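Local structure of aminotransferase, class III (Thermomicrobium roseum, 6IO1) at residues 114-119 against 323-328; 290-295 against 331-336. The protein probably transfers amino groups between substrates as a thermostable (S)-enantioselective omega-transaminase, using pyridoxal 5'-phosphate as cofactor. All coordinates share one frame; numbering follows the deposited sequence.

Along the chain the four segments alternate: 114-119, 290-295, 323-328, 331-336. The centres of interactions 1 and 2 lie about 12 Å apart, on the same side of the chain's centre. The loop 323-328 runs directly into helix 328-344, which carries 331-336, and Gly326 C packs 3.8 Å from Cys331 SG. Segment 290-295 belongs to the connection between strands 284-287 and 299-304, the latter pairing with strand 112-118 in the mixed sheet that holds all three. Both contacts also meet the second subunit, and one bond joins them across the interface: His327 NE2 of one chain to Gly294 O of the other. Both therefore lie where the sheet, helix 328-344 and the second subunit meet, near bound PMP.

Interaction 1: 114-119 against 323-328; sequences HFQFTS and TYSGHP
Phe117 lays its CB against the backbone of Gly326, with Phe117 CB 3.3 Å from Gly326 N. Beyond this the ring swings away from the loop: Phe117 CD2 keeps an oblique contact with Gly326 CA at 4.0 Å while the rest of the ring runs on toward helix 95-107. The polar half of the contact belongs to Ser325. Its hydroxyl stands anti to its own backbone nitrogen (chi1 164°), a setting that carries Ser325 OG to 2.8 Å from Phe117 O, to which it donates a hydrogen bond. The approach is bent, 126° at the oxygen, and the donor sits 40° out of the carbonyl plane. The same hydroxyl accepts a bond from water 1, which in turn takes the amide hydrogen of Phe117 (water 1 to Phe117 N, 2.9 Å); one serine thus serves the carbonyl directly and the N-H through the water. Without the hydroxyl, as with an alanine here, Phe117 O would probably lose this donor and water 1 its acceptor on the loop.

Strand 112-118, outermost within this chain in the central sheet of the fold-type I large domain, is hydrogen-bonded to strand 299-304, and the backbone of Phe115 also bonds to the second subunit. The loop meets it through a type II turn from Tyr324 to His327, with Gly326 at positive phi, which suits a glycine. Water 2 sits where turn and strand end meet, 2.8 Å from Thr118 O and 2.7 Å from Tyr324 O, accepting weakly from Gly326 N; it cannot satisfy every nearby acceptor at once. Farther along, Ser119 OG touches Tyr324 CB at 3.5 Å. The Ser119 side chain lies about 7 Å from PMP, and Thr323 OG1 bonds to NZ of Lys289 of the second subunit, a PMP-pocket residue.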
# COMPACT_ATOMS: atom_id res chain seq x y z
N HIS B 114 18.01 -0.49 10.28
CA HIS B 114 17.19 -1.67 10.01
C HIS B 114 15.93 -1.26 9.26
O HIS B 114 15.23 -0.33 9.68
CB HIS B 114 16.87 -2.39 11.31
CG HIS B 114 18.09 -2.72 12.11
ND1 HIS B 114 18.64 -3.99 12.14
CD2 HIS B 114 18.89 -1.95 12.89
CE1 HIS B 114 19.71 -3.98 12.92
NE2 HIS B 114 19.88 -2.76 13.39
N PHE B 115 15.62 -1.94 8.16
CA PHE B 115 14.59 -1.47 7.26
C PHE B 115 13.60 -2.57 6.90
O PHE B 115 13.97 -3.73 6.71
CB PHE B 115 15.21 -0.90 5.98
CG PHE B 115 16.14 0.25 6.22
CD1 PHE B 115 17.48 0.03 6.51
CD2 PHE B 115 15.68 1.55 6.16
CE1 PHE B 115 18.33 1.09 6.74
CE2 PHE B 115 16.52 2.62 6.39
CZ PHE B 115 17.85 2.39 6.68
N GLN B 116 12.32 -2.18 6.83
CA GLN B 116 11.27 -3.01 6.26
C GLN B 116 10.57 -2.21 5.17
O GLN B 116 10.13 -1.08 5.41
CB GLN B 116 10.25 -3.46 7.31
CG GLN B 116 9.22 -4.43 6.75
CD GLN B 116 8.17 -4.84 7.76
OE1 GLN B 116 7.03 -4.39 7.71
NE2 GLN B 116 8.56 -5.71 8.69
N PHE B 117 10.46 -2.79 3.99
CA PHE B 117 9.94 -2.06 2.84
C PHE B 117 8.44 -2.24 2.69
O PHE B 117 7.83 -3.16 3.24
CB PHE B 117 10.68 -2.49 1.57
CG PHE B 117 12.15 -2.20 1.62
CD1 PHE B 117 12.61 -0.89 1.53
CD2 PHE B 117 13.07 -3.22 1.77
CE1 PHE B 117 13.96 -0.61 1.58
CE2 PHE B 117 14.42 -2.94 1.82
CZ PHE B 117 14.87 -1.64 1.73
N THR B 118 7.84 -1.31 1.95
CA THR B 118 6.41 -1.23 1.69
C THR B 118 6.23 -0.75 0.25
O THR B 118 7.20 -0.67 -0.51
CB THR B 118 5.69 -0.29 2.67
OG1 THR B 118 6.15 1.06 2.46
CG2 THR B 118 5.94 -0.68 4.12
N SER B 119 5.00 -0.44 -0.13
CA SER B 119 4.70 0.08 -1.46
C SER B 119 4.23 1.53 -1.46
O SER B 119 3.96 2.06 -2.54
CB SER B 119 3.66 -0.80 -2.15
OG SER B 119 4.17 -2.09 -2.41
N THR B 323 2.13 -7.49 1.38
CA THR B 323 2.51 -8.55 0.45
C THR B 323 3.74 -8.18 -0.37
O THR B 323 4.65 -9.00 -0.55
CB THR B 323 1.34 -8.89 -0.47
OG1 THR B 323 0.30 -9.52 0.29
CG2 THR B 323 1.78 -9.82 -1.59
N TYR B 324 3.80 -6.95 -0.87
CA TYR B 324 4.84 -6.53 -1.79
C TYR B 324 6.03 -5.89 -1.09
O TYR B 324 6.81 -5.17 -1.74
CB TYR B 324 4.26 -5.60 -2.85
CG TYR B 324 3.45 -6.37 -3.87
CD1 TYR B 324 4.01 -7.44 -4.56
CD2 TYR B 324 2.12 -6.05 -4.12
CE1 TYR B 324 3.28 -8.16 -5.48
CE2 TYR B 324 1.37 -6.77 -5.04
CZ TYR B 324 1.96 -7.82 -5.71
OH TYR B 324 1.24 -8.54 -6.63
N SER B 325 6.18 -6.12 0.21
CA SER B 325 7.32 -5.60 0.96
C SER B 325 8.63 -6.10 0.35
O SER B 325 8.85 -7.31 0.24
CB SER B 325 7.22 -6.03 2.42
OG SER B 325 8.45 -5.87 3.09
N GLY B 326 9.49 -5.16 -0.04
CA GLY B 326 10.78 -5.54 -0.59
C GLY B 326 10.73 -6.08 -1.99
O GLY B 326 11.53 -6.97 -2.33
N HIS B 327 9.80 -5.60 -2.81
CA HIS B 327 9.66 -6.09 -4.18
C HIS B 327 10.98 -5.97 -4.93
O HIS B 327 11.56 -4.87 -4.98
CB HIS B 327 8.56 -5.31 -4.90
CG HIS B 327 8.12 -5.93 -6.19
ND1 HIS B 327 8.80 -5.72 -7.37
CD2 HIS B 327 7.09 -6.75 -6.48
CE1 HIS B 327 8.19 -6.38 -8.34
NE2 HIS B 327 7.15 -7.02 -7.83
N PRO B 328 11.50 -7.06 -5.51
CA PRO B 328 12.83 -7.00 -6.13
C PRO B 328 12.95 -5.97 -7.24
O PRO B 328 13.98 -5.29 -7.34
CB PRO B 328 13.04 -8.43 -6.65
CG PRO B 328 12.15 -9.27 -5.79
CD PRO B 328 10.95 -8.42 -5.51
O HOH W 1 11.13 -5.63 3.67
O HOH W 2 8.47 -3.07 -1.23

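Interaction 2: 290-295 against 331-336; sequences GITSGY and CAVALR
Val333 faces the loop with one methyl, CG1, whose placement anti to the backbone nitrogen (chi1 169°) sets it between Thr292 and Tyr295. Val333 CG1 rests 3.9 Å from Tyr295 CB and, more loosely, 4.2 Å from Thr292 CB. Tyr295 thus offers only the root of its side chain to the helix; the ring leads away, with the carbonyl carbon of Ser293 at its edge, and its hydroxyl is fixed by Gly66 O and the amide of Arg69. Leu72 of helix 70-82 touches both Val333 and Tyr295 and extends the apolar patch.

The loop is the connection between two neighbouring strands of the central sheet, 284-287 and 299-304, and it begins just after Lys289 of the PMP pocket. It folds back through a type I' turn closed by the bond from Tyr295 N to Thr292 O (3.1 Å), with Ser293 and Gly294 both at positive phi.

Next along the helix, Ala334 is where the two backbones come nearest. Its methyl meets the methyl of Thr292, with Ala334 CB 3.6 Å from Thr292 CG2, and the side chain of Ile291 comes in roughly at right angles to it, Ile291 CG1 lying 4.1 Å from Ala334 CB. Against the main chain, Ile291 O comes within 3.7 Å of Ala334 CA. So small a side chain lets the loop run close to the helix. Thr292 presents its two branches to different surroundings: CG2 is spent on Ala334, whereas OG1, placed between the backbone nitrogen and the carbonyl carbon (chi1 54°), bonds to Val296 O. One helical turn beyond Val333, Asn337 accepts a bond from Ser293 OG at OD1, while its ND2 makes weak ones to Gly290 O and Ile291 O.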
# COMPACT_ATOMS: atom_id res chain seq x y z
N GLY B 290 10.16 9.63 -3.74
CA GLY B 290 11.40 9.88 -4.44
C GLY B 290 12.40 8.74 -4.45
O GLY B 290 13.32 8.75 -5.28
N ILE B 291 12.27 7.77 -3.53
CA ILE B 291 13.23 6.68 -3.45
C ILE B 291 13.41 5.99 -4.80
O ILE B 291 14.52 5.57 -5.15
CB ILE B 291 12.82 5.67 -2.35
CG1 ILE B 291 13.91 4.62 -2.16
CG2 ILE B 291 11.48 5.02 -2.67
CD1 ILE B 291 13.71 3.73 -0.96
N THR B 292 12.34 5.88 -5.58
CA THR B 292 12.40 5.33 -6.92
C THR B 292 12.10 6.38 -7.98
O THR B 292 12.01 6.03 -9.17
CB THR B 292 11.42 4.16 -7.08
OG1 THR B 292 10.11 4.58 -6.69
CG2 THR B 292 11.85 2.99 -6.21
N SER B 293 11.92 7.64 -7.59
CA SER B 293 11.46 8.71 -8.46
C SER B 293 10.08 8.41 -9.03
O SER B 293 9.70 8.94 -10.08
CB SER B 293 12.45 8.99 -9.59
OG SER B 293 13.53 9.79 -9.13
N GLY B 294 9.31 7.56 -8.35
CA GLY B 294 7.99 7.18 -8.79
C GLY B 294 7.96 6.16 -9.91
O GLY B 294 6.87 5.82 -10.38
N TYR B 295 9.12 5.67 -10.35
CA TYR B 295 9.15 4.72 -11.46
C TYR B 295 8.50 3.39 -11.09
O TYR B 295 7.86 2.75 -11.93
CB TYR B 295 10.59 4.52 -11.94
CG TYR B 295 11.09 5.64 -12.83
CD1 TYR B 295 11.14 6.95 -12.37
CD2 TYR B 295 11.51 5.38 -14.13
CE1 TYR B 295 11.59 7.97 -13.18
CE2 TYR B 295 11.97 6.40 -14.94
CZ TYR B 295 12.00 7.70 -14.46
OH TYR B 295 12.46 8.71 -15.27
N CYS B 331 13.10 -2.51 -5.65
CA CYS B 331 14.38 -2.28 -4.99
C CYS B 331 15.51 -2.07 -6.00
O CYS B 331 16.39 -1.23 -5.78
CB CYS B 331 14.70 -3.44 -4.05
SG CYS B 331 13.56 -3.58 -2.66
N ALA B 332 15.51 -2.83 -7.10
CA ALA B 332 16.53 -2.62 -8.13
C ALA B 332 16.40 -1.24 -8.76
O ALA B 332 17.40 -0.54 -8.96
CB ALA B 332 16.43 -3.71 -9.19
N VAL B 333 15.17 -0.84 -9.08
CA VAL B 333 14.95 0.50 -9.63
C VAL B 333 15.37 1.56 -8.62
O VAL B 333 15.93 2.60 -8.99
CB VAL B 333 13.47 0.67 -10.05
CG1 VAL B 333 13.17 2.12 -10.37
CG2 VAL B 333 13.16 -0.22 -11.25
N ALA B 334 15.13 1.30 -7.33
CA ALA B 334 15.56 2.23 -6.29
C ALA B 334 17.08 2.35 -6.24
O ALA B 334 17.62 3.44 -6.05
CB ALA B 334 15.02 1.79 -4.93
N LEU B 335 17.78 1.22 -6.39
CA LEU B 335 19.24 1.26 -6.40
C LEU B 335 19.76 2.10 -7.56
O LEU B 335 20.65 2.93 -7.39
CB LEU B 335 19.80 -0.16 -6.46
CG LEU B 335 19.63 -1.02 -5.21
CD1 LEU B 335 20.07 -2.45 -5.48
CD2 LEU B 335 20.39 -0.44 -4.03
N ARG B 336 19.18 1.90 -8.75
CA ARG B 336 19.61 2.70 -9.90
C ARG B 336 19.27 4.17 -9.71
O ARG B 336 20.07 5.06 -10.05
CB ARG B 336 18.96 2.16 -11.18
CG ARG B 336 19.77 2.41 -12.44
CD ARG B 336 21.02 1.56 -12.47
NE ARG B 336 21.88 1.90 -13.60
CZ ARG B 336 22.80 2.86 -13.58
NH1 ARG B 336 23.00 3.55 -12.47
NH2 ARG B 336 23.53 3.10 -14.65